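Local coordinates for protein aminotransferase class-III (Sphaerobacter thermophilus DSM 20745, PDB 6K8H) that belongs to the class-III aminotransferase family of the PLP-dependent aminotransferase clan and is also known as an omega-transaminase, at residues 423-426 / 427-431; 343-346 / 347-351; 333-337 / 338-342. All coordinates share one frame; numbering follows the deposited sequence.

Contact 1 (423-426 / 427-431); sequences TPMG and VPEVE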
loop_
_atom_site.group_PDB
_atom_site.type_symbol
_atom_site.label_atom_id
_atom_site.label_comp_id
_atom_site.label_asym_id
_atom_site.label_seq_id
_atom_site.Cartn_x
_atom_site.Cartn_y
_atom_site.Cartn_z
ATOM N N THR B 423 21.207 0.276 14.056
ATOM C CA THR B 423 22.652 0.360 13.871
ATOM C C THR B 423 23.329 1.514 14.621
ATOM O O THR B 423 24.531 1.380 14.910
ATOM C CB THR B 423 23.004 0.452 12.375
ATOM O OG1 THR B 423 22.353 1.582 11.792
ATOM C CG2 THR B 423 22.610 -0.828 11.629
ATOM N N PRO B 424 22.676 2.636 14.962
ATOM C CA PRO B 424 23.355 3.615 15.828
ATOM C C PRO B 424 23.633 3.096 17.226
ATOM O O PRO B 424 24.356 3.761 17.980
ATOM C CB PRO B 424 22.379 4.804 15.859
ATOM C CG PRO B 424 21.595 4.673 14.621
ATOM C CD PRO B 424 21.417 3.198 14.427
ATOM N N MET B 425 23.086 1.944 17.606
ATOM C CA MET B 425 23.255 1.454 18.965
ATOM C C MET B 425 24.592 0.762 19.159
ATOM O O MET B 425 25.159 0.168 18.236
ATOM C CB MET B 425 22.137 0.477 19.342
ATOM C CG MET B 425 20.810 1.140 19.580
ATOM S SD MET B 425 19.510 -0.056 19.959
ATOM C CE MET B 425 18.126 1.067 20.135
ATOM N N GLY B 426 25.083 0.841 20.390
ATOM C CA GLY B 426 26.230 0.084 20.829
ATOM C C GLY B 426 26.011 -0.478 22.220
ATOM O O GLY B 426 24.877 -0.547 22.711
ATOM N N VAL B 427 27.103 -0.907 22.857
ATOM C CA VAL B 427 27.001 -1.403 24.232
ATOM C C VAL B 427 26.356 -0.390 25.174
ATOM O O VAL B 427 25.556 -0.804 26.031
ATOM C CB VAL B 427 28.385 -1.885 24.716
ATOM C CG1 VAL B 427 28.404 -2.069 26.221
ATOM C CG2 VAL B 427 28.746 -3.175 24.002
ATOM N N PRO B 428 26.658 0.920 25.105
ATOM C CA PRO B 428 25.984 1.845 26.041
ATOM C C PRO B 428 24.463 1.812 25.945
ATOM O O PRO B 428 23.783 1.861 26.976
ATOM C CB PRO B 428 26.554 3.210 25.638
ATOM C CG PRO B 428 27.912 2.896 25.088
ATOM C CD PRO B 428 27.705 1.617 24.321
ATOM N N GLU B 429 23.900 1.728 24.739
ATOM C CA GLU B 429 22.442 1.668 24.622
ATOM C C GLU B 429 21.890 0.363 25.186
ATOM O O GLU B 429 20.828 0.358 25.814
ATOM C CB GLU B 429 22.021 1.846 23.162
ATOM C CG GLU B 429 22.109 3.289 22.653
ATOM C CD GLU B 429 23.549 3.757 22.450
ATOM O OE1 GLU B 429 24.441 2.899 22.244
ATOM O OE2 GLU B 429 23.784 4.980 22.500
ATOM N N VAL B 430 22.595 -0.753 24.970
ATOM C CA VAL B 430 22.165 -2.047 25.506
ATOM C C VAL B 430 22.174 -2.026 27.033
ATOM O O VAL B 430 21.230 -2.480 27.692
ATOM C CB VAL B 430 23.063 -3.169 24.946
ATOM C CG1 VAL B 430 22.811 -4.478 25.682
ATOM C CG2 VAL B 430 22.827 -3.346 23.449
ATOM N N GLU B 431 23.257 -1.522 27.618
ATOM C CA GLU B 431 23.320 -1.403 29.070
ATOM C C GLU B 431 22.245 -0.462 29.606
ATOM O O GLU B 431 21.655 -0.728 30.654
ATOM C CB GLU B 431 24.714 -0.947 29.496
ATOM C CG GLU B 431 25.693 -2.095 29.471
ATOM C CD GLU B 431 27.134 -1.674 29.643
ATOM O OE1 GLU B 431 27.419 -0.452 29.655
ATOM O OE2 GLU B 431 27.990 -2.579 29.752
#
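G426 O accepts the backbone N-H of V430 at 3.2 Å from V430 N, with an N-H...O angle of 163° and the donor in the carbonyl plane, which closes the first turn of helix 427-445. This makes G426 the N-cap residue, and the side chain of E429, three positions on, completes one half of a capping box: its OE1 accepts from G426 N at 2.8 Å. The reciprocal half has no counterpart, since a glycine cap brings no side chain to the N-H of E429. The carboxylate is reached on its anti side, with G426 N lying 34° out of its plane. The fold-back depends on a bend at chi2 (72°), which swings CD of E429 toward the chain before the helix. A negative charge here would probably be favoured by the helix N terminus. The aliphatic part of E429 also packs, its CB 3.8 Å from M425 CG where the two side chains cross obliquely. M425 is extended beyond CG and buried, and it continues inward to A54 and F67. P428 CD lies 3.4 Å from G426 C, and the proline, which has no N-H to offer, occupies the first turn, where helix N-H groups have no carbonyl four residues back within the helix. Before the helix, M425 O and T423 O receive hydrogen bonds from R342 of helix 337-361. One methyl of V430, CG2, rests 3.5 Å from G426 O, the same oxygen its own backbone N binds.

Contact 2 (343-346 / 347-351); sequences LATL and GQQLR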
loop_
_atom_site.group_PDB
_atom_site.type_symbol
_atom_site.label_atom_id
_atom_site.label_comp_id
_atom_site.label_asym_id
_atom_site.label_seq_id
_atom_site.Cartn_x
_atom_site.Cartn_y
_atom_site.Cartn_z
ATOM N N LEU B 343 25.152 -6.515 15.170
ATOM C CA LEU B 343 23.788 -6.494 15.701
ATOM C C LEU B 343 23.459 -7.783 16.443
ATOM O O LEU B 343 22.772 -7.756 17.470
ATOM C CB LEU B 343 22.779 -6.267 14.580
ATOM C CG LEU B 343 22.825 -4.912 13.873
ATOM C CD1 LEU B 343 21.912 -4.949 12.671
ATOM C CD2 LEU B 343 22.459 -3.770 14.809
ATOM N N ALA B 344 23.925 -8.923 15.936
ATOM C CA ALA B 344 23.612 -10.180 16.607
ATOM C C ALA B 344 24.321 -10.267 17.951
ATOM O O ALA B 344 23.746 -10.742 18.939
ATOM C CB ALA B 344 23.988 -11.357 15.707
ATOM N N THR B 345 25.566 -9.795 18.016
ATOM C CA THR B 345 26.269 -9.779 19.292
ATOM C C THR B 345 25.571 -8.856 20.280
ATOM O O THR B 345 25.350 -9.221 21.442
ATOM C CB THR B 345 27.719 -9.369 19.079
ATOM O OG1 THR B 345 28.364 -10.379 18.293
ATOM C CG2 THR B 345 28.422 -9.222 20.418
ATOM N N LEU B 346 25.201 -7.652 19.829
ATOM C CA LEU B 346 24.499 -6.732 20.715
ATOM C C LEU B 346 23.166 -7.316 21.178
ATOM O O LEU B 346 22.772 -7.142 22.340
ATOM C CB LEU B 346 24.276 -5.396 20.006
ATOM C CG LEU B 346 25.495 -4.478 19.848
ATOM C CD1 LEU B 346 25.140 -3.264 18.989
ATOM C CD2 LEU B 346 26.034 -4.055 21.210
ATOM N N GLY B 347 22.464 -8.021 20.287
ATOM C CA GLY B 347 21.199 -8.627 20.670
ATOM C C GLY B 347 21.382 -9.721 21.701
ATOM O O GLY B 347 20.625 -9.801 22.677
ATOM N N GLN B 348 22.395 -10.567 21.510
ATOM C CA GLN B 348 22.702 -11.583 22.512
ATOM C C GLN B 348 23.030 -10.947 23.861
ATOM O O GLN B 348 22.587 -11.434 24.907
ATOM C CB GLN B 348 23.852 -12.471 22.030
ATOM C CG GLN B 348 23.967 -13.776 22.794
ATOM C CD GLN B 348 24.586 -13.595 24.174
ATOM O OE1 GLN B 348 25.446 -12.723 24.376
ATOM N NE2 GLN B 348 24.152 -14.417 25.134
ATOM N N GLN B 349 23.829 -9.871 23.859
ATOM C CA GLN B 349 24.166 -9.186 25.107
ATOM C C GLN B 349 22.927 -8.622 25.797
ATOM O O GLN B 349 22.779 -8.734 27.025
ATOM C CB GLN B 349 25.186 -8.083 24.827
ATOM C CG GLN B 349 26.569 -8.629 24.509
ATOM C CD GLN B 349 27.596 -7.540 24.293
ATOM O OE1 GLN B 349 27.421 -6.666 23.442
ATOM N NE2 GLN B 349 28.674 -7.579 25.071
ATOM N N LEU B 350 22.030 -7.995 25.029
ATOM C CA LEU B 350 20.795 -7.484 25.617
ATOM C C LEU B 350 19.976 -8.621 26.217
ATOM O O LEU B 350 19.509 -8.531 27.361
ATOM C CB LEU B 350 19.977 -6.715 24.566
ATOM C CG LEU B 350 18.738 -5.961 25.077
ATOM C CD1 LEU B 350 18.532 -4.647 24.342
ATOM C CD2 LEU B 350 17.470 -6.812 24.963
ATOM N N ARG B 351 19.789 -9.702 25.454
ATOM C CA ARG B 351 18.943 -10.802 25.915
ATOM C C ARG B 351 19.522 -11.452 27.168
ATOM O O ARG B 351 18.787 -11.743 28.125
ATOM C CB ARG B 351 18.766 -11.827 24.792
ATOM C CG ARG B 351 17.822 -11.354 23.689
ATOM C CD ARG B 351 17.389 -12.506 22.794
ATOM N NE ARG B 351 18.549 -13.144 22.176
ATOM C CZ ARG B 351 19.097 -12.734 21.042
ATOM N NH1 ARG B 351 18.580 -11.688 20.376
ATOM N NH2 ARG B 351 20.156 -13.380 20.571
HETATM O O HOH W 1 21.796 -12.255 18.333
HETATM O O HOH W 2 27.119 -11.225 22.626
#
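The middle turns of the long helix 337-361 are held by four successive i to i+4 bonds, from G347 N to L343 O, Q348 N to A344 O, Q349 N to T345 O and L350 N to L346 O. The first measures 2.8 Å between G347 N and L343 O. The last, 2.9 Å between L350 N and L346 O, has its donor tilted 23° from the carbonyl plane, an ordinary helical geometry. Side chains add contacts one turn apart. Q349, with CG beside its backbone N (chi1 -72°), passes close to the turn below, its CG lying 3.4 Å from T345 O. From there the chain runs extended, side by side with T345 and pointing the same way, and OE1 comes within 3.7 Å of L346 CD2, the nearer of two methyl neighbours; Q349 also touches V427 of helix 427-445. T345 OG1 is turned back to a hydrogen bond with D341 O. Water 2 donates both to T345 O, at 2.9 Å, and to Q348 OE1, at 2.8 Å, with Q348 bent at chi2 (-76°), which brings OE1 back toward the T345 carbonyl. Water 1 accepts from R351 NH2, lying in the guanidinium plane at its edge; its approach to A344 O is very short and therefore less certain. One face of that guanidinium meets G347 O, 3.6 Å above its plane and toward its rim. On the buried side, L346 and L350 both reach V430 of helix 427-445, and L350 also meets F374 of strand 373-377. A hydrated carbonyl and polar side chains on one flank, with leucines on another, are typical of an amphipathic helix with one flank packed against a neighbouring helix.

Contact 3 (333-337 / 338-342); sequences RKLTP and AEFDR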
loop_
_atom_site.group_PDB
_atom_site.type_symbol
_atom_site.label_atom_id
_atom_site.label_comp_id
_atom_site.label_asym_id
_atom_site.label_seq_id
_atom_site.Cartn_x
_atom_site.Cartn_y
_atom_site.Cartn_z
ATOM N N ARG B 333 22.614 -1.575 1.433
ATOM C CA ARG B 333 24.058 -1.595 1.226
ATOM C C ARG B 333 24.808 -1.352 2.522
ATOM O O ARG B 333 25.927 -1.850 2.685
ATOM C CB ARG B 333 24.486 -0.557 0.188
ATOM C CG ARG B 333 24.414 -1.079 -1.248
ATOM C CD ARG B 333 24.859 -0.017 -2.259
ATOM N NE ARG B 333 24.704 -0.531 -3.620
ATOM C CZ ARG B 333 24.808 0.206 -4.722
ATOM N NH1 ARG B 333 25.066 1.507 -4.627
ATOM N NH2 ARG B 333 24.648 -0.361 -5.919
ATOM N N LYS B 334 24.227 -0.568 3.438
ATOM C CA LYS B 334 24.841 -0.358 4.745
ATOM C C LYS B 334 24.736 -1.565 5.670
ATOM O O LYS B 334 25.484 -1.630 6.656
ATOM C CB LYS B 334 24.223 0.869 5.419
ATOM C CG LYS B 334 24.588 2.171 4.724
ATOM C CD LYS B 334 23.721 3.353 5.177
ATOM C CE LYS B 334 23.768 3.562 6.668
ATOM N NZ LYS B 334 24.889 4.452 7.087
ATOM N N LEU B 335 23.813 -2.499 5.403
ATOM C CA LEU B 335 23.660 -3.733 6.187
ATOM C C LEU B 335 24.553 -4.812 5.584
ATOM O O LEU B 335 24.122 -5.643 4.783
ATOM C CB LEU B 335 22.211 -4.196 6.206
ATOM C CG LEU B 335 21.168 -3.585 7.118
ATOM C CD1 LEU B 335 19.839 -4.295 6.838
ATOM C CD2 LEU B 335 21.564 -3.704 8.581
ATOM N N THR B 336 25.826 -4.767 5.956
ATOM C CA THR B 336 26.851 -5.708 5.516
ATOM C C THR B 336 26.914 -6.908 6.447
ATOM O O THR B 336 26.368 -6.877 7.552
ATOM C CB THR B 336 28.193 -4.997 5.512
ATOM O OG1 THR B 336 28.475 -4.569 6.852
ATOM C CG2 THR B 336 28.138 -3.781 4.611
ATOM N N PRO B 337 27.619 -7.982 6.049
ATOM C CA PRO B 337 27.838 -9.098 6.990
ATOM C C PRO B 337 28.425 -8.661 8.329
ATOM O O PRO B 337 27.995 -9.160 9.387
ATOM C CB PRO B 337 28.792 -10.022 6.213
ATOM C CG PRO B 337 28.418 -9.792 4.762
ATOM C CD PRO B 337 28.083 -8.311 4.684
ATOM N N ALA B 338 29.373 -7.714 8.325
ATOM C CA ALA B 338 29.922 -7.238 9.594
ATOM C C ALA B 338 28.851 -6.554 10.445
ATOM O O ALA B 338 28.840 -6.686 11.678
ATOM C CB ALA B 338 31.089 -6.283 9.337
ATOM N N GLU B 339 27.940 -5.822 9.809
ATOM C CA GLU B 339 26.880 -5.183 10.583
ATOM C C GLU B 339 25.903 -6.209 11.140
ATOM O O GLU B 339 25.458 -6.086 12.291
ATOM C CB GLU B 339 26.163 -4.135 9.736
ATOM C CG GLU B 339 26.940 -2.830 9.672
ATOM C CD GLU B 339 27.137 -2.206 11.052
ATOM O OE1 GLU B 339 26.136 -1.751 11.645
ATOM O OE2 GLU B 339 28.284 -2.191 11.554
ATOM N N PHE B 340 25.574 -7.243 10.356
ATOM C CA PHE B 340 24.715 -8.290 10.894
ATOM C C PHE B 340 25.364 -8.950 12.104
ATOM O O PHE B 340 24.696 -9.174 13.124
ATOM C CB PHE B 340 24.396 -9.320 9.812
ATOM C CG PHE B 340 23.289 -8.898 8.881
ATOM C CD1 PHE B 340 21.972 -8.904 9.301
ATOM C CD2 PHE B 340 23.570 -8.496 7.587
ATOM C CE1 PHE B 340 20.945 -8.515 8.441
ATOM C CE2 PHE B 340 22.559 -8.102 6.726
ATOM C CZ PHE B 340 21.246 -8.114 7.155
ATOM N N ASP B 341 26.675 -9.232 12.021
ATOM C CA ASP B 341 27.400 -9.833 13.143
ATOM C C ASP B 341 27.356 -8.945 14.384
ATOM O O ASP B 341 27.127 -9.426 15.504
ATOM C CB ASP B 341 28.861 -10.095 12.757
ATOM C CG ASP B 341 29.023 -11.243 11.773
ATOM O OD1 ASP B 341 28.044 -11.989 11.520
ATOM O OD2 ASP B 341 30.151 -11.396 11.246
ATOM N N ARG B 342 27.588 -7.639 14.203
ATOM C CA ARG B 342 27.582 -6.723 15.342
ATOM C C ARG B 342 26.201 -6.643 15.986
ATOM O O ARG B 342 26.075 -6.680 17.215
ATOM C CB ARG B 342 28.054 -5.334 14.901
ATOM C CG ARG B 342 28.208 -4.349 16.052
ATOM C CD ARG B 342 28.748 -2.996 15.580
ATOM N NE ARG B 342 27.844 -2.295 14.667
ATOM C CZ ARG B 342 26.847 -1.512 15.070
ATOM N NH1 ARG B 342 26.622 -1.351 16.359
ATOM N NH2 ARG B 342 26.072 -0.893 14.194
HETATM O O HOH W 3 25.010 -0.180 9.193
HETATM O O HOH W 4 27.263 -11.498 8.947
#
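A338 opens the segment with its CB 4.0 Å from T336 OG1, beside the N-cap of helix 337-361. At E339 the cap itself forms: E339 N donates to T336 OG1 at 3.3 Å, with an N-H...O angle of 154°. The hydroxyl can meet it because chi1 of T336 (61°) sets OG1 between the backbone N and carbonyl carbon. E339 CG lies 3.6 Å from K334 O, and water 3 donates to both that carbonyl and E339 OE1, linking the K334 carbonyl, before the cap, to the first turn of the new helix. F340 follows, its N donating to T336 O at 2.9 Å, the first i to i+4 bond. The F340 and L335 side chains cross at about a right angle, CE2 of F340 being 4.0 Å from L335 CB, while P337 CA sits at the ring edge. D341 N then reaches P337 O at 2.9 Å, and water 4 donates to D341 OD1. R342 finally grips the E339 carboxylate side-on: NH2 lies 2.7 Å from OE1 of E339 and NE 3.1 Å from its OE2, the latter only 6° out of the guanidinium plane. Bonds to the loop before helix 427-445 should help fix the rotation of this guanidinium. The E339-R342 bridge is an added feature here; the threonine N-cap followed by proline in the first turn is typical of a capped helix N terminus.

Following the chain, contact 3 comes first, contact 2 next and contact 1 last; they run in series, neither nesting nor crossing. Each joins adjoining segments and so closes no long loop. Contact 3 turns helix 322-334 into helix 337-361, contact 2 lies further along that second helix, and contact 1 starts helix 427-445 after strand 418-420. Space brings them together: centres of contacts 1 and 2 are about 10 Å apart, with V430 CG1 3.6 Å from L350 CA. The guanidinium of R342 carries contact 3 to contact 1. Helix 337-361 is thereby tied to the C-terminal helix and its leading loop.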